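Slr0280 protein (Synechocystis sp., PDB 5H3K) is of unknown function but carries a region of the phosphodiester glycosidase (NAGPA) family, so it may cleave a sugar phosphodiester. Local coordinates at residues 51-62 and 139-147. Numbering follows the deposited sequence.
Sequences QQGNQISIDGKS and AQGNTLVMP
The amide of N142 presents one face to the backbone at G53 and N54, while the N54 side-chain oxygen comes in at its OD1/ND2 edge, the two amide planes 67° apart. On that face the N54 N-H reaches N142 OD1 at 3.1 Å, standing 45° out of the carbonyl plane rather than on a lone pair, and G53 CA lies 3.2 Å from the same oxygen. At the edge, N54 OD1 is modelled only 2.3 Å from N142 ND2 and 2.9 Å from N142 OD1, another acceptor, so the placement of these amides is doubtful. Q55 CG touches N142 ND2 at 3.3 Å, the two side chains crossing at a slant. N142 reaches across because its CG is anti to the backbone N (chi1 -180°), carrying the amide over the corner the chain turns at N54.

Past this corner, Q55-S57 and T143-V145 run side by side as parallel strands. L144 bonds through both its backbone N, giving to Q55 O, and its backbone O, accepting from S57 N at 2.9 Å; M146 N then gives to S57 O. A water bound to M146 O also makes weak bonds to S57 O and D59 N. T143 CG2 packs against S57 CB at 3.7 Å on one side of the sheet. On the other, buried side, I56 CG2 meets L144 CB, and M146 lays its CG across I58 CG1 at 3.7 Å.

That greasy side is closed by L89 of helix 82-89, which touches I56, I58 and M146, and by T78 and L80 of strand 75-81 against L144. Strands 138-140 and 143-145 form a tight beta hairpin through the II' turn Q140-T143, its second strand joining strand 55-58 in parallel. Strand 61-72 pairs antiparallel with strands 51-53 and 55-58; its W67 packs on L144 and A139 and donates NE1 to N142 O, tying the turn to that strand of the same sheet.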
# COMPACT_ATOMS: atom_id res chain seq x y z
N GLN A 51 24.02 -10.11 -11.88
CA GLN A 51 24.08 -9.24 -10.72
C GLN A 51 22.73 -8.56 -10.52
O GLN A 51 21.97 -8.41 -11.47
CB GLN A 51 25.15 -8.16 -10.89
CG GLN A 51 26.57 -8.66 -10.77
CD GLN A 51 27.56 -7.53 -10.71
OE1 GLN A 51 27.63 -6.80 -9.72
NE2 GLN A 51 28.33 -7.36 -11.77
N GLN A 52 22.46 -8.12 -9.30
CA GLN A 52 21.19 -7.46 -9.02
C GLN A 52 21.26 -6.69 -7.71
O GLN A 52 22.10 -7.00 -6.85
CB GLN A 52 20.06 -8.48 -8.95
CG GLN A 52 20.25 -9.52 -7.86
CD GLN A 52 19.26 -10.65 -7.98
OE1 GLN A 52 19.63 -11.78 -8.30
NE2 GLN A 52 18.00 -10.36 -7.71
N GLY A 53 20.38 -5.71 -7.56
CA GLY A 53 20.34 -4.92 -6.34
C GLY A 53 19.09 -4.08 -6.21
O GLY A 53 18.23 -4.08 -7.10
N ASN A 54 18.99 -3.34 -5.11
CA ASN A 54 17.81 -2.53 -4.82
C ASN A 54 18.11 -1.03 -4.73
O ASN A 54 17.25 -0.25 -4.33
CB ASN A 54 17.12 -3.04 -3.55
CG ASN A 54 18.00 -2.90 -2.32
OD1 ASN A 54 19.20 -2.64 -2.42
ND2 ASN A 54 17.42 -3.09 -1.14
N GLN A 55 19.33 -0.64 -5.11
CA GLN A 55 19.73 0.76 -5.10
C GLN A 55 20.41 1.17 -6.41
O GLN A 55 21.15 0.39 -7.01
CB GLN A 55 20.72 1.02 -3.97
CG GLN A 55 20.28 0.52 -2.60
CD GLN A 55 20.11 1.65 -1.62
OE1 GLN A 55 21.04 2.00 -0.90
NE2 GLN A 55 18.92 2.23 -1.59
N ILE A 56 20.17 2.41 -6.82
CA ILE A 56 20.94 3.02 -7.89
C ILE A 56 21.56 4.28 -7.31
O ILE A 56 21.03 4.85 -6.35
CB ILE A 56 20.09 3.34 -9.14
CG1 ILE A 56 18.96 4.33 -8.82
CG2 ILE A 56 19.53 2.06 -9.74
CD1 ILE A 56 18.27 4.88 -10.08
N SER A 57 22.70 4.69 -7.86
CA SER A 57 23.37 5.88 -7.37
C SER A 57 23.42 6.94 -8.46
O SER A 57 23.80 6.65 -9.59
CB SER A 57 24.78 5.54 -6.90
OG SER A 57 25.42 6.71 -6.43
N ILE A 58 23.02 8.16 -8.12
CA ILE A 58 23.06 9.29 -9.04
C ILE A 58 23.71 10.49 -8.34
O ILE A 58 23.21 10.94 -7.31
CB ILE A 58 21.64 9.72 -9.47
CG1 ILE A 58 20.90 8.57 -10.16
CG2 ILE A 58 21.71 10.92 -10.39
CD1 ILE A 58 19.47 8.92 -10.57
N ASP A 59 24.80 10.99 -8.91
CA ASP A 59 25.54 12.10 -8.29
C ASP A 59 25.87 11.81 -6.82
O ASP A 59 25.73 12.67 -5.96
CB ASP A 59 24.75 13.42 -8.43
CG ASP A 59 25.58 14.64 -8.06
OD1 ASP A 59 26.83 14.51 -7.98
OD2 ASP A 59 25.00 15.73 -7.87
N GLY A 60 26.28 10.58 -6.53
CA GLY A 60 26.73 10.22 -5.19
C GLY A 60 25.64 9.97 -4.16
O GLY A 60 25.93 9.77 -2.98
N LYS A 61 24.38 9.99 -4.60
CA LYS A 61 23.27 9.71 -3.69
C LYS A 61 22.54 8.44 -4.12
O LYS A 61 22.36 8.21 -5.32
CB LYS A 61 22.31 10.90 -3.63
CG LYS A 61 22.96 12.20 -3.18
CD LYS A 61 23.84 12.00 -1.94
CE LYS A 61 23.08 12.20 -0.62
NZ LYS A 61 24.00 12.33 0.56
N SER A 62 22.15 7.62 -3.16
CA SER A 62 21.48 6.36 -3.47
C SER A 62 19.97 6.49 -3.38
O SER A 62 19.45 7.16 -2.49
CB SER A 62 21.95 5.24 -2.53
OG SER A 62 23.32 4.96 -2.74
N ALA A 139 27.91 -1.93 -11.99
CA ALA A 139 27.36 -2.23 -10.68
C ALA A 139 28.47 -2.31 -9.65
O ALA A 139 29.58 -2.75 -9.95
CB ALA A 139 26.60 -3.52 -10.72
N GLN A 140 28.15 -1.91 -8.43
CA GLN A 140 29.09 -1.96 -7.33
C GLN A 140 28.37 -2.64 -6.17
O GLN A 140 27.89 -1.98 -5.24
CB GLN A 140 29.51 -0.54 -6.95
CG GLN A 140 30.65 -0.45 -5.97
CD GLN A 140 31.42 0.85 -6.14
OE1 GLN A 140 31.42 1.44 -7.22
NE2 GLN A 140 32.06 1.30 -5.06
N GLY A 141 28.28 -3.96 -6.24
CA GLY A 141 27.55 -4.72 -5.25
C GLY A 141 26.05 -4.55 -5.42
O GLY A 141 25.49 -4.89 -6.47
N ASN A 142 25.40 -4.00 -4.40
CA ASN A 142 23.96 -3.84 -4.40
C ASN A 142 23.52 -2.56 -5.13
O ASN A 142 22.32 -2.35 -5.38
CB ASN A 142 23.45 -3.85 -2.95
CG ASN A 142 21.95 -3.69 -2.86
OD1 ASN A 142 21.20 -4.56 -3.28
ND2 ASN A 142 21.51 -2.57 -2.29
N THR A 143 24.49 -1.73 -5.51
CA THR A 143 24.20 -0.42 -6.08
C THR A 143 24.66 -0.26 -7.54
O THR A 143 25.85 -0.40 -7.84
CB THR A 143 24.84 0.69 -5.25
OG1 THR A 143 24.39 0.59 -3.89
CG2 THR A 143 24.46 2.06 -5.81
N LEU A 144 23.72 0.02 -8.44
CA LEU A 144 24.06 0.29 -9.83
C LEU A 144 24.40 1.76 -9.97
O LEU A 144 23.59 2.63 -9.65
CB LEU A 144 22.89 -0.06 -10.75
CG LEU A 144 23.01 0.25 -12.25
CD1 LEU A 144 24.07 -0.63 -12.93
CD2 LEU A 144 21.66 0.04 -12.93
N VAL A 145 25.60 2.07 -10.46
CA VAL A 145 26.00 3.46 -10.60
C VAL A 145 25.55 4.02 -11.94
O VAL A 145 25.98 3.56 -13.00
CB VAL A 145 27.54 3.63 -10.44
CG1 VAL A 145 27.92 5.10 -10.53
CG2 VAL A 145 28.00 3.03 -9.13
N MET A 146 24.67 5.02 -11.89
CA MET A 146 24.14 5.61 -13.11
C MET A 146 25.20 6.48 -13.79
O MET A 146 26.04 7.09 -13.12
CB MET A 146 22.86 6.42 -12.83
CG MET A 146 21.75 5.60 -12.17
SD MET A 146 21.27 4.15 -13.14
CE MET A 146 20.69 4.95 -14.63
N PRO A 147 25.18 6.53 -15.12
CA PRO A 147 26.26 7.22 -15.83
C PRO A 147 26.11 8.73 -15.73
O PRO A 147 25.01 9.25 -15.52
CB PRO A 147 26.07 6.77 -17.28
CG PRO A 147 24.59 6.50 -17.40
CD PRO A 147 24.15 6.01 -16.04
O HOH W 1 26.37 8.64 -10.85